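Local coordinates for disulfide bond protein A (Staphylococcus aureus, PDB 3BCI) that probably acts as a thiol:disulfide oxidoreductase of the thioredoxin family, helping to form disulfide bonds in other proteins during oxidative folding, at residues A[158-163]-A[170-175]; A[41-46]-A[78-83]; A[53-56]-A[61-64]; A[84-89]-A[100-105]; A[72-77]-A[128-133]. All coordinates share one frame; numbering follows the deposited sequence.

Interaction 1 (A[158-163]-A[170-175])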
# COMPACT_ATOMS: atom_id res chain seq x y z
N GLU A 158 5.69 4.43 17.16
CA GLU A 158 6.84 3.70 17.69
C GLU A 158 7.39 2.83 16.58
O GLU A 158 6.65 2.10 15.92
CB GLU A 158 6.42 2.83 18.88
CG GLU A 158 5.95 3.62 20.09
CD GLU A 158 7.08 4.02 21.01
OE1 GLU A 158 8.20 4.28 20.52
OE2 GLU A 158 6.85 4.08 22.24
N LYS A 159 8.70 2.89 16.36
CA LYS A 159 9.32 2.12 15.30
C LYS A 159 9.30 0.62 15.56
O LYS A 159 9.60 0.17 16.66
CB LYS A 159 10.77 2.56 15.09
CG LYS A 159 11.40 2.00 13.82
CD LYS A 159 12.86 2.40 13.68
CE LYS A 159 13.79 1.27 14.08
NZ LYS A 159 13.70 0.12 13.13
N VAL A 160 8.93 -0.14 14.53
CA VAL A 160 8.91 -1.59 14.63
C VAL A 160 10.37 -2.02 14.47
O VAL A 160 10.98 -1.76 13.43
CB VAL A 160 8.06 -2.21 13.50
CG1 VAL A 160 8.09 -3.73 13.59
CG2 VAL A 160 6.61 -1.69 13.61
N GLU A 161 10.93 -2.65 15.50
CA GLU A 161 12.33 -3.08 15.50
C GLU A 161 12.76 -3.83 14.24
O GLU A 161 13.79 -3.53 13.66
CB GLU A 161 12.61 -3.94 16.74
CG GLU A 161 12.74 -3.13 18.02
CD GLU A 161 12.78 -4.00 19.27
OE1 GLU A 161 13.45 -5.05 19.24
OE2 GLU A 161 12.15 -3.62 20.28
N ASP A 162 11.96 -4.81 13.82
CA ASP A 162 12.26 -5.58 12.61
C ASP A 162 10.97 -5.61 11.78
O ASP A 162 10.12 -6.48 11.98
CB ASP A 162 12.69 -7.00 12.96
CG ASP A 162 13.02 -7.82 11.75
OD1 ASP A 162 12.86 -7.31 10.62
OD2 ASP A 162 13.43 -8.99 11.91
N PRO A 163 10.83 -4.67 10.84
CA PRO A 163 9.64 -4.58 9.98
C PRO A 163 9.38 -5.78 9.08
O PRO A 163 8.34 -5.86 8.44
CB PRO A 163 9.89 -3.29 9.20
CG PRO A 163 11.38 -3.34 9.00
CD PRO A 163 11.87 -3.73 10.39
N GLU A 170 3.67 -7.73 16.57
CA GLU A 170 2.88 -8.31 17.65
C GLU A 170 3.41 -7.85 19.00
O GLU A 170 2.65 -7.60 19.93
CB GLU A 170 2.92 -9.83 17.54
CG GLU A 170 1.99 -10.56 18.48
CD GLU A 170 1.88 -12.03 18.15
OE1 GLU A 170 2.93 -12.70 18.07
OE2 GLU A 170 0.75 -12.52 17.96
N LYS A 171 4.73 -7.72 19.09
CA LYS A 171 5.39 -7.28 20.31
C LYS A 171 4.86 -5.91 20.73
O LYS A 171 4.49 -5.72 21.89
CB LYS A 171 6.90 -7.23 20.09
CG LYS A 171 7.73 -7.03 21.35
CD LYS A 171 9.19 -7.29 21.04
CE LYS A 171 10.10 -6.41 21.88
NZ LYS A 171 11.53 -6.58 21.49
N LEU A 172 4.82 -4.97 19.80
CA LEU A 172 4.33 -3.63 20.08
C LEU A 172 2.82 -3.60 20.32
O LEU A 172 2.33 -2.80 21.11
CB LEU A 172 4.65 -2.68 18.92
CG LEU A 172 6.04 -2.06 18.89
CD1 LEU A 172 6.15 -1.11 17.70
CD2 LEU A 172 6.28 -1.31 20.19
N LEU A 173 2.10 -4.49 19.65
CA LEU A 173 0.65 -4.54 19.75
C LEU A 173 0.13 -5.23 21.01
O LEU A 173 -1.01 -4.99 21.41
CB LEU A 173 0.06 -5.22 18.51
CG LEU A 173 0.29 -4.48 17.18
CD1 LEU A 173 -0.10 -5.36 16.02
CD2 LEU A 173 -0.50 -3.18 17.16
N LYS A 174 0.95 -6.06 21.63
CA LYS A 174 0.51 -6.76 22.84
C LYS A 174 -0.00 -5.80 23.89
O LYS A 174 -1.15 -5.89 24.32
CB LYS A 174 1.64 -7.61 23.44
CG LYS A 174 1.76 -8.98 22.80
CD LYS A 174 0.43 -9.39 22.17
CE LYS A 174 0.51 -10.71 21.44
NZ LYS A 174 0.72 -11.85 22.37
N ASP A 175 0.86 -4.88 24.31
CA ASP A 175 0.46 -3.87 25.28
C ASP A 175 -0.61 -3.02 24.60
O ASP A 175 -0.26 -1.99 23.99
CB ASP A 175 1.66 -2.99 25.67
CG ASP A 175 2.96 -3.45 25.03
OD1 ASP A 175 4.01 -3.36 25.70
OD2 ASP A 175 2.94 -3.88 23.86
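Lys171 is the first residue of 170-175 to reach across, and it meets Glu161. The lysine leaves helix 166-174 with CG anti to its backbone N (chi1 -170°), and its chain runs outward with a bend at chi3. The two side chains cross at about a right angle. NZ of Lys171 sits 3.3 Å from OE2 of Glu161 and forms a salt bridge there. It approaches that oxygen on the syn side, but 30° out of the carboxylate plane. A second, weak bond runs from the same NZ to OE1 of Glu161. One ammonium group is thus shared by both carboxylate oxygens. The bonds are long and lie at the surface.

Leu172 follows and has the larger apolar share. Its CD1 makes the closest contacts. CD1 of Leu172 lies 3.7 Å from O of Glu158 and 3.8 Å from O of Lys159. The same CD1 of Leu172 also reaches CB of Glu158 at 4.1 Å and CG2 of Val160 at 4.2 Å. One methyl thus rests on the backbone of the strand end and on the branch of a buried valine. The polar end of Glu158 leads away from the helix.

Leu172 and the next residue, Leu173, both pack on Ile155 of strand 152-155. Val160 is tied by backbone hydrogen bonds to Ala153 of that strand. The contact thus closes a short strand-loop-helix unit. Such a C-terminal helix, following the antiparallel strand pair and packed on the sheet, belongs to the thioredoxin fold.

Interaction 2 (A[41-46]-A[78-83])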
# COMPACT_ATOMS: atom_id res chain seq x y z
N TYR A 41 -4.69 -9.00 13.02
CA TYR A 41 -4.94 -7.64 13.47
C TYR A 41 -5.68 -6.70 12.54
O TYR A 41 -6.37 -5.79 13.02
CB TYR A 41 -3.62 -6.97 13.87
CG TYR A 41 -2.99 -7.49 15.14
CD1 TYR A 41 -2.04 -8.50 15.11
CD2 TYR A 41 -3.38 -6.99 16.38
CE1 TYR A 41 -1.48 -9.00 16.29
CE2 TYR A 41 -2.83 -7.47 17.56
CZ TYR A 41 -1.88 -8.48 17.51
OH TYR A 41 -1.34 -8.96 18.68
N ILE A 42 -5.55 -6.87 11.23
CA ILE A 42 -6.20 -5.96 10.31
C ILE A 42 -7.62 -6.35 9.89
O ILE A 42 -8.54 -5.54 10.00
CB ILE A 42 -5.35 -5.74 9.05
CG1 ILE A 42 -3.93 -5.31 9.45
CG2 ILE A 42 -5.99 -4.67 8.18
CD1 ILE A 42 -2.96 -5.22 8.28
N ASP A 43 -7.80 -7.57 9.40
CA ASP A 43 -9.13 -8.02 8.97
C ASP A 43 -10.13 -8.15 10.11
O ASP A 43 -11.34 -8.08 9.88
CB ASP A 43 -9.03 -9.35 8.23
CG ASP A 43 -8.39 -9.20 6.87
OD1 ASP A 43 -8.25 -8.05 6.42
OD2 ASP A 43 -8.02 -10.21 6.25
N ASN A 44 -9.64 -8.35 11.32
CA ASN A 44 -10.53 -8.46 12.47
C ASN A 44 -10.65 -7.09 13.13
O ASN A 44 -11.09 -6.95 14.27
CB ASN A 44 -10.01 -9.51 13.46
CG ASN A 44 -8.60 -9.25 13.92
OD1 ASN A 44 -8.00 -8.24 13.55
ND2 ASN A 44 -8.06 -10.15 14.72
N HIS A 45 -10.23 -6.07 12.38
CA HIS A 45 -10.31 -4.68 12.83
C HIS A 45 -9.68 -4.33 14.18
O HIS A 45 -10.18 -3.44 14.88
CB HIS A 45 -11.78 -4.24 12.83
CG HIS A 45 -12.49 -4.57 11.55
ND1 HIS A 45 -12.15 -4.01 10.34
CD2 HIS A 45 -13.49 -5.45 11.29
CE1 HIS A 45 -12.90 -4.52 9.39
NE2 HIS A 45 -13.72 -5.40 9.94
N LYS A 46 -8.60 -5.00 14.54
CA LYS A 46 -7.94 -4.70 15.80
C LYS A 46 -7.06 -3.46 15.68
O LYS A 46 -6.84 -2.75 16.66
CB LYS A 46 -7.10 -5.89 16.27
CG LYS A 46 -7.90 -6.94 17.01
CD LYS A 46 -7.01 -8.02 17.58
CE LYS A 46 -7.74 -8.80 18.66
NZ LYS A 46 -6.96 -9.98 19.12
N SER A 78 -11.05 -5.16 -0.55
CA SER A 78 -10.22 -5.80 -1.57
C SER A 78 -8.82 -5.21 -1.61
O SER A 78 -7.96 -5.68 -2.34
CB SER A 78 -10.85 -5.62 -2.96
OG SER A 78 -12.14 -6.17 -3.04
N PHE A 79 -8.59 -4.16 -0.82
CA PHE A 79 -7.30 -3.48 -0.81
C PHE A 79 -6.08 -4.36 -0.51
O PHE A 79 -5.09 -4.32 -1.24
CB PHE A 79 -7.33 -2.30 0.17
CG PHE A 79 -6.05 -1.52 0.22
CD1 PHE A 79 -5.59 -0.84 -0.91
CD2 PHE A 79 -5.29 -1.48 1.38
CE1 PHE A 79 -4.38 -0.13 -0.87
CE2 PHE A 79 -4.08 -0.78 1.43
CZ PHE A 79 -3.62 -0.11 0.30
N LEU A 80 -6.15 -5.15 0.56
CA LEU A 80 -5.01 -6.00 0.90
C LEU A 80 -4.70 -7.05 -0.17
O LEU A 80 -3.54 -7.39 -0.38
CB LEU A 80 -5.24 -6.66 2.27
CG LEU A 80 -5.21 -5.64 3.42
CD1 LEU A 80 -5.39 -6.35 4.75
CD2 LEU A 80 -3.88 -4.88 3.40
N ASP A 81 -5.73 -7.56 -0.85
CA ASP A 81 -5.48 -8.54 -1.90
C ASP A 81 -4.80 -7.82 -3.06
O ASP A 81 -3.89 -8.35 -3.68
CB ASP A 81 -6.79 -9.16 -2.41
CG ASP A 81 -7.43 -10.08 -1.41
OD1 ASP A 81 -6.71 -10.72 -0.62
OD2 ASP A 81 -8.67 -10.17 -1.42
N PHE A 82 -5.28 -6.61 -3.34
CA PHE A 82 -4.71 -5.81 -4.42
C PHE A 82 -3.23 -5.57 -4.16
O PHE A 82 -2.39 -5.74 -5.04
CB PHE A 82 -5.43 -4.46 -4.52
CG PHE A 82 -4.95 -3.61 -5.65
CD1 PHE A 82 -5.30 -3.92 -6.96
CD2 PHE A 82 -4.11 -2.53 -5.42
CE1 PHE A 82 -4.81 -3.17 -8.02
CE2 PHE A 82 -3.61 -1.77 -6.47
CZ PHE A 82 -3.96 -2.09 -7.77
N GLN A 83 -2.93 -5.17 -2.94
CA GLN A 83 -1.57 -4.87 -2.53
C GLN A 83 -0.69 -6.11 -2.68
O GLN A 83 0.39 -6.06 -3.28
CB GLN A 83 -1.59 -4.36 -1.09
CG GLN A 83 -0.31 -3.73 -0.62
CD GLN A 83 -0.54 -2.84 0.59
OE1 GLN A 83 -0.97 -3.31 1.64
NE2 GLN A 83 -0.25 -1.56 0.43
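The last turn of helix 24-42 faces the start of helix 79-88, with Asp43 and Leu80 the nearest pair of backbones at 9.3 Å between their CA atoms. The first segment ends its helix and folds into a type I beta turn from Ile42 to His45. That turn is closed by a bond from N of His45 to O of Ile42. The second segment is already helical from Phe79 onward. No hydrogen bond joins the two.

The gap is bridged by Leu80. Its CG lies anti to the carbonyl carbon (chi1 -68°), which carries CD1 out toward the turn. CD1 is the touching atom in both contacts. CD1 of Leu80 meets CG2 of Ile42 at 3.9 Å, the two side chains passing at a slant. CD1 of Leu80 also lies 3.7 Å from OD1 of Asp43, whose side chain runs past Leu80 in the opposite direction. The aspartate comes alongside with a carboxylate oxygen, so this second contact is methyl against oxygen.

Tyr49 of strand 48-53 touches both Ile42 and Leu80 and so backs the apolar part. The charge of Asp43 is met elsewhere: OD2 forms a salt bridge with Arg38, which also pairs with Asp81 on the second helix. Direct contact is thus small, one methyl against a methyl and a carboxylate oxygen, while an arginine between two aspartates gives the helix ends a polar link. The carboxylate oxygen beside the Leu80 methyl belongs to that ionic group.

Interaction 3 (A[53-56]-A[61-64])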
# COMPACT_ATOMS: atom_id res chain seq x y z
N ASN A 53 2.90 5.43 0.39
CA ASN A 53 3.75 5.19 -0.78
C ASN A 53 4.61 6.41 -1.13
O ASN A 53 4.08 7.44 -1.55
CB ASN A 53 2.87 4.83 -1.97
CG ASN A 53 3.63 4.18 -3.09
OD1 ASN A 53 4.77 4.55 -3.39
ND2 ASN A 53 2.99 3.22 -3.76
N LEU A 54 5.92 6.28 -0.98
CA LEU A 54 6.81 7.40 -1.31
C LEU A 54 6.92 7.65 -2.82
O LEU A 54 7.38 8.71 -3.23
CB LEU A 54 8.22 7.16 -0.72
CG LEU A 54 8.43 7.54 0.75
CD1 LEU A 54 7.69 6.56 1.66
CD2 LEU A 54 9.93 7.54 1.07
N ALA A 55 6.48 6.69 -3.63
CA ALA A 55 6.51 6.81 -5.09
C ALA A 55 7.81 7.47 -5.55
O ALA A 55 7.78 8.48 -6.24
CB ALA A 55 5.31 7.62 -5.58
N PHE A 56 8.93 6.87 -5.18
CA PHE A 56 10.24 7.44 -5.50
C PHE A 56 11.10 6.64 -6.47
O PHE A 56 12.21 7.06 -6.78
CB PHE A 56 11.03 7.63 -4.20
CG PHE A 56 11.48 6.34 -3.57
CD1 PHE A 56 12.80 5.90 -3.72
CD2 PHE A 56 10.60 5.56 -2.83
CE1 PHE A 56 13.22 4.70 -3.14
CE2 PHE A 56 11.01 4.35 -2.26
CZ PHE A 56 12.32 3.92 -2.42
N SER A 61 5.77 4.99 -10.49
CA SER A 61 5.50 4.72 -9.08
C SER A 61 4.24 5.42 -8.61
O SER A 61 3.40 4.82 -7.95
CB SER A 61 6.67 5.18 -8.20
OG SER A 61 7.69 4.19 -8.12
N ILE A 62 4.12 6.69 -8.96
CA ILE A 62 2.97 7.49 -8.56
C ILE A 62 1.68 6.99 -9.20
O ILE A 62 0.60 7.10 -8.62
CB ILE A 62 3.18 8.99 -8.93
CG1 ILE A 62 2.14 9.86 -8.23
CG2 ILE A 62 3.10 9.17 -10.44
CD1 ILE A 62 2.28 9.89 -6.71
N VAL A 63 1.79 6.43 -10.41
CA VAL A 63 0.62 5.92 -11.10
C VAL A 63 0.11 4.70 -10.34
O VAL A 63 -1.10 4.55 -10.12
CB VAL A 63 0.94 5.51 -12.56
CG1 VAL A 63 -0.32 5.00 -13.24
CG2 VAL A 63 1.49 6.71 -13.33
N GLY A 64 1.03 3.84 -9.94
CA GLY A 64 0.66 2.66 -9.18
C GLY A 64 0.03 3.07 -7.87
O GLY A 64 -0.94 2.45 -7.41
O HOH W 1 4.38 2.63 -6.36
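Ala55 takes up a backbone shape in the left-handed region (phi 40°, psi 58°), and from there it lies directly on the first turn of helix 61-74. This is the connection from strand 48-53 to that helix, the point where the DsbA family's helical insertion leaves the thioredoxin fold. The turn is tight. CA of Ala55 is only 3.5 Å from CB of Ser61, and the CA atoms of Ala55 and Ser61 are 4.6 Å apart.

The alanine methyl sits over the helix start. CB of Ala55 lies 3.7 Å from N of Ile62 and 4.0 Å from CD1 of Ile62. Two torsions of Ile62 put CD1 there: CG1 is anti to the backbone N, and chi2 (66°) turns CD1 back toward the alanine.

Asn53 shapes the bend through its side chain. OD1 of Asn53 accepts from N of Ala55 at 2.7 Å, an Asx turn, with the donor tilted somewhat from the carbonyl plane. Its amide nitrogen serves the other segment through a water.

The hydroxyl of Ser61 has its partner outside the two segments. OG is hydrogen-bonded to OD2 of Asp20, which also accepts from N of Phe56. One carboxylate oxygen therefore holds both sides of the turn. Asp20 lies in the loop that leads to Cys23 and Cys26. Across the gap, a single water accepts from ND2 of Asn53 at 3.0 Å and donates to O of Ser61 at 2.9 Å.

Interaction 4 (A[84-89]-A[100-105])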
# COMPACT_ATOMS: atom_id res chain seq x y z
N LYS A 84 -1.15 -7.23 -2.15
CA LYS A 84 -0.39 -8.47 -2.23
C LYS A 84 -0.14 -8.87 -3.68
O LYS A 84 0.99 -9.17 -4.07
CB LYS A 84 -1.14 -9.60 -1.52
CG LYS A 84 -0.47 -10.97 -1.66
CD LYS A 84 -1.15 -12.00 -0.77
CE LYS A 84 -2.59 -12.25 -1.20
NZ LYS A 84 -3.40 -12.82 -0.10
N GLN A 85 -1.20 -8.85 -4.48
CA GLN A 85 -1.12 -9.22 -5.89
C GLN A 85 -0.24 -8.27 -6.70
O GLN A 85 0.42 -8.69 -7.65
CB GLN A 85 -2.52 -9.31 -6.50
CG GLN A 85 -3.31 -10.53 -6.04
CD GLN A 85 -4.76 -10.53 -6.51
OE1 GLN A 85 -5.05 -10.23 -7.67
NE2 GLN A 85 -5.67 -10.87 -5.61
N LEU A 86 -0.23 -6.99 -6.34
CA LEU A 86 0.59 -6.03 -7.07
C LEU A 86 2.07 -6.24 -6.75
O LEU A 86 2.91 -6.25 -7.65
CB LEU A 86 0.17 -4.59 -6.75
CG LEU A 86 0.84 -3.49 -7.59
CD1 LEU A 86 0.66 -3.79 -9.07
CD2 LEU A 86 0.24 -2.14 -7.25
N PHE A 87 2.40 -6.41 -5.47
CA PHE A 87 3.79 -6.65 -5.09
C PHE A 87 4.30 -7.92 -5.77
O PHE A 87 5.46 -7.99 -6.18
CB PHE A 87 3.93 -6.79 -3.57
CG PHE A 87 4.18 -5.50 -2.85
CD1 PHE A 87 3.31 -5.06 -1.87
CD2 PHE A 87 5.31 -4.74 -3.14
CE1 PHE A 87 3.55 -3.87 -1.19
CE2 PHE A 87 5.56 -3.55 -2.46
CZ PHE A 87 4.68 -3.11 -1.48
N ALA A 88 3.43 -8.91 -5.89
CA ALA A 88 3.78 -10.19 -6.52
C ALA A 88 4.17 -10.06 -7.99
O ALA A 88 4.88 -10.91 -8.53
CB ALA A 88 2.63 -11.19 -6.37
N ALA A 89 3.71 -9.00 -8.65
CA ALA A 89 4.01 -8.79 -10.06
C ALA A 89 5.21 -7.88 -10.27
O ALA A 89 5.54 -7.54 -11.41
CB ALA A 89 2.79 -8.22 -10.77
N LYS A 100 -0.69 1.61 -17.00
CA LYS A 100 -2.13 1.62 -16.79
C LYS A 100 -2.72 0.29 -17.27
O LYS A 100 -3.74 -0.16 -16.75
CB LYS A 100 -2.75 2.79 -17.54
CG LYS A 100 -2.31 4.14 -17.01
CD LYS A 100 -3.00 5.29 -17.72
CE LYS A 100 -2.51 6.62 -17.19
NZ LYS A 100 -3.09 7.76 -17.94
N GLU A 101 -2.07 -0.32 -18.25
CA GLU A 101 -2.53 -1.60 -18.77
C GLU A 101 -2.44 -2.65 -17.67
O GLU A 101 -3.40 -3.37 -17.40
CB GLU A 101 -1.66 -2.05 -19.95
CG GLU A 101 -2.18 -3.32 -20.63
CD GLU A 101 -1.17 -3.95 -21.58
OE1 GLU A 101 -0.31 -3.21 -22.12
OE2 GLU A 101 -1.23 -5.18 -21.80
N LEU A 102 -1.27 -2.73 -17.03
CA LEU A 102 -1.07 -3.70 -15.96
C LEU A 102 -1.95 -3.39 -14.76
O LEU A 102 -2.53 -4.29 -14.15
CB LEU A 102 0.40 -3.74 -15.53
CG LEU A 102 0.75 -4.70 -14.39
CD1 LEU A 102 2.19 -5.17 -14.53
CD2 LEU A 102 0.53 -4.00 -13.04
N LEU A 103 -2.05 -2.11 -14.40
CA LEU A 103 -2.88 -1.74 -13.26
C LEU A 103 -4.36 -2.05 -13.52
O LEU A 103 -5.04 -2.59 -12.65
CB LEU A 103 -2.67 -0.26 -12.92
CG LEU A 103 -1.27 0.02 -12.35
CD1 LEU A 103 -1.00 1.51 -12.33
CD2 LEU A 103 -1.17 -0.57 -10.95
N ASP A 104 -4.85 -1.74 -14.71
CA ASP A 104 -6.25 -2.04 -15.01
C ASP A 104 -6.45 -3.55 -14.91
O ASP A 104 -7.46 -4.02 -14.38
CB ASP A 104 -6.63 -1.54 -16.42
CG ASP A 104 -6.73 -0.03 -16.50
OD1 ASP A 104 -6.61 0.64 -15.46
OD2 ASP A 104 -6.94 0.49 -17.61
N LYS A 105 -5.48 -4.30 -15.41
CA LYS A 105 -5.54 -5.75 -15.36
C LYS A 105 -5.64 -6.22 -13.91
O LYS A 105 -6.42 -7.12 -13.58
CB LYS A 105 -4.29 -6.35 -16.02
CG LYS A 105 -4.21 -7.87 -15.95
CD LYS A 105 -3.05 -8.40 -16.79
CE LYS A 105 -1.69 -7.99 -16.24
NZ LYS A 105 -1.38 -8.71 -14.98
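Leu86 of helix 79-88 meets Leu102 and Leu103 of helix 100-108 in a purely apolar contact. The branch used by Leu86 is CD1. CD1 of Leu86 lies 4.0 Å from CD2 of Leu102 and 4.2 Å from CD2 of Leu103. In both pairs the side chains pass each other at a slant. One methyl is thus set against the methyls of two successive residues on the facing helix.

The two leucines reach it by different routes. Leu102 has CG anti to its backbone N (chi1 179°) and points toward helix 79-88 from the start. Leu103 has CG anti to the carbonyl carbon instead (chi1 -69°), and this carries its CD2 back toward Leu86. The backbones are closest at Leu86 and Leu103, whose CA atoms are 8.3 Å apart.

No polar bond crosses between the segments. The backbone bonds within the two segments are largely helical, as from N of Asp104 to O of Lys100 at 2.8 Å.

Both helices belong to the helical part of the protein. Trp97, in the loop between them, touches Leu86 and Leu102. Leu86 also reaches Tyr21, and Phe87 lies on Cys26 of helix 24-42, so helix 79-88 borders the redox-active cysteine pair. On the far side, helix 114-125 supports helix 100-108 through Tyr124 and Lys125, both of which bind Asp104.

Interaction 5 (A[72-77]-A[128-133])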
# COMPACT_ATOMS: atom_id res chain seq x y z
N LEU A 72 -8.40 1.33 -2.51
CA LEU A 72 -8.63 1.48 -1.08
C LEU A 72 -9.91 2.25 -0.76
O LEU A 72 -10.71 1.82 0.09
CB LEU A 72 -7.43 2.19 -0.43
CG LEU A 72 -7.62 2.61 1.03
CD1 LEU A 72 -7.83 1.37 1.89
CD2 LEU A 72 -6.40 3.40 1.51
N MET A 73 -10.13 3.37 -1.43
CA MET A 73 -11.31 4.18 -1.14
C MET A 73 -12.64 3.65 -1.67
O MET A 73 -13.67 3.92 -1.08
CB MET A 73 -11.11 5.62 -1.65
CG MET A 73 -10.86 5.74 -3.13
SD MET A 73 -10.67 7.47 -3.63
CE MET A 73 -9.29 7.95 -2.62
N TYR A 74 -12.61 2.90 -2.77
CA TYR A 74 -13.84 2.37 -3.36
C TYR A 74 -14.09 0.88 -3.11
O TYR A 74 -15.22 0.41 -3.24
CB TYR A 74 -13.86 2.64 -4.86
CG TYR A 74 -13.88 4.11 -5.20
CD1 TYR A 74 -14.85 4.95 -4.66
CD2 TYR A 74 -12.95 4.66 -6.08
CE1 TYR A 74 -14.88 6.31 -4.97
CE2 TYR A 74 -12.97 6.01 -6.41
CZ TYR A 74 -13.95 6.83 -5.85
OH TYR A 74 -13.99 8.16 -6.18
N ALA A 75 -13.05 0.15 -2.75
CA ALA A 75 -13.18 -1.28 -2.48
C ALA A 75 -12.22 -1.66 -1.37
O ALA A 75 -11.34 -2.50 -1.55
CB ALA A 75 -12.89 -2.09 -3.75
N PRO A 76 -12.39 -1.05 -0.18
CA PRO A 76 -11.53 -1.33 0.97
C PRO A 76 -11.34 -2.80 1.33
O PRO A 76 -10.25 -3.21 1.71
CB PRO A 76 -12.19 -0.52 2.10
CG PRO A 76 -13.63 -0.41 1.66
CD PRO A 76 -13.49 -0.14 0.19
N LYS A 77 -12.40 -3.60 1.21
CA LYS A 77 -12.29 -5.01 1.55
C LYS A 77 -11.44 -5.80 0.55
O LYS A 77 -11.13 -6.97 0.78
CB LYS A 77 -13.68 -5.64 1.68
CG LYS A 77 -14.53 -4.99 2.78
CD LYS A 77 -15.88 -5.69 2.96
CE LYS A 77 -15.90 -6.54 4.22
NZ LYS A 77 -17.21 -7.23 4.41
N ASP A 128 -6.31 15.32 -10.35
CA ASP A 128 -6.90 15.92 -9.16
C ASP A 128 -8.10 15.21 -8.56
O ASP A 128 -8.88 15.82 -7.83
CB ASP A 128 -7.24 17.39 -9.41
CG ASP A 128 -6.00 18.25 -9.54
OD1 ASP A 128 -5.07 18.09 -8.72
OD2 ASP A 128 -5.94 19.09 -10.46
N SER A 129 -8.25 13.92 -8.86
CA SER A 129 -9.34 13.14 -8.29
C SER A 129 -8.91 12.87 -6.85
O SER A 129 -7.79 13.21 -6.47
CB SER A 129 -9.48 11.81 -9.03
OG SER A 129 -8.33 11.02 -8.82
N LYS A 130 -9.77 12.24 -6.07
CA LYS A 130 -9.41 11.95 -4.69
C LYS A 130 -8.22 10.99 -4.60
O LYS A 130 -7.37 11.16 -3.73
CB LYS A 130 -10.61 11.37 -3.93
CG LYS A 130 -11.70 12.40 -3.63
CD LYS A 130 -12.88 11.80 -2.88
CE LYS A 130 -13.68 10.84 -3.74
NZ LYS A 130 -14.86 10.30 -3.02
N SER A 131 -8.14 10.01 -5.48
CA SER A 131 -7.02 9.06 -5.42
C SER A 131 -5.74 9.75 -5.90
O SER A 131 -4.64 9.43 -5.47
CB SER A 131 -7.30 7.81 -6.27
OG SER A 131 -7.40 8.10 -7.65
N TRP A 132 -5.92 10.71 -6.80
CA TRP A 132 -4.79 11.46 -7.34
C TRP A 132 -4.17 12.30 -6.21
O TRP A 132 -2.95 12.32 -6.03
CB TRP A 132 -5.29 12.37 -8.46
CG TRP A 132 -4.22 13.02 -9.24
CD1 TRP A 132 -3.40 14.04 -8.83
CD2 TRP A 132 -3.85 12.73 -10.59
NE1 TRP A 132 -2.55 14.40 -9.85
CE2 TRP A 132 -2.81 13.62 -10.94
CE3 TRP A 132 -4.30 11.81 -11.54
CZ2 TRP A 132 -2.21 13.61 -12.20
CZ3 TRP A 132 -3.71 11.80 -12.79
CH2 TRP A 132 -2.67 12.69 -13.11
N LYS A 133 -5.02 12.98 -5.45
CA LYS A 133 -4.54 13.81 -4.35
C LYS A 133 -3.93 12.96 -3.25
O LYS A 133 -2.91 13.33 -2.67
CB LYS A 133 -5.69 14.64 -3.80
CG LYS A 133 -6.13 15.72 -4.78
CD LYS A 133 -7.27 16.56 -4.24
CE LYS A 133 -7.51 17.73 -5.17
NZ LYS A 133 -8.70 18.54 -4.77
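Met73 and Lys130 bury the most surface here, with Tyr74 next. Met73 stands at the end of helix 61-74, and its chain leads to the first turn of helix 130-144. CG of Met73 lies between the backbone N and the carbonyl carbon (chi1 60°). The chain then runs straight at chi2 and bends at chi3, which lays the methyl on the helix start. CE of Met73 is 3.7 Å from N of Ser131, and it also reaches CB of Lys130 at 3.9 Å. SD of Met73 lies at the same distance from CB of Lys130. The thioether end thus rests on backbone and on the base of the lysine.

Lys130 sends its outer chain toward Tyr74, with a bend at chi3. CE of Lys130 comes within 3.6 Å of OH of Tyr74, and the two side chains cross at about a right angle. The phenol oxygen has its polar partner elsewhere: it is hydrogen-bonded to OD2 of Asp123. OD1 of the same aspartate binds OG of Ser131.

Helix 130-144 begins with an N-cap, Ser129. OG of Ser129 accepts from N of Trp132 at 3.2 Å, with an N-H...O angle of 148°.

No hydrogen bond joins the segments directly. Contact between them rests on a thioether and lysine methylenes. Polarity is gathered at Asp123 of helix 114-125, whose two oxygens hold one residue from each segment, Tyr74 and Ser131.

Interaction 1 belongs to the thioredoxin fold proper, on strand 158-159 and helix 166-174. Interactions 3, 4 and 5 involve the helical region, and interaction 2 joins helix 24-42 to helix 79-88. Interactions 3 and 5 use opposite ends of helix 61-74, with centres about 14 Å apart. Interactions 2 and 4 share helix 79-88. Interaction 3 is nested in the loop closed by interaction 2, and interaction 4 in that closed by interaction 5. Interaction 1 comes last in the chain, about 30 Å from interaction 4 between centres. Tyr41 links it to interaction 2 by packing on Leu173. The helices are thus tied to each other and back to the fold bearing the Cys23-Cys26 pair.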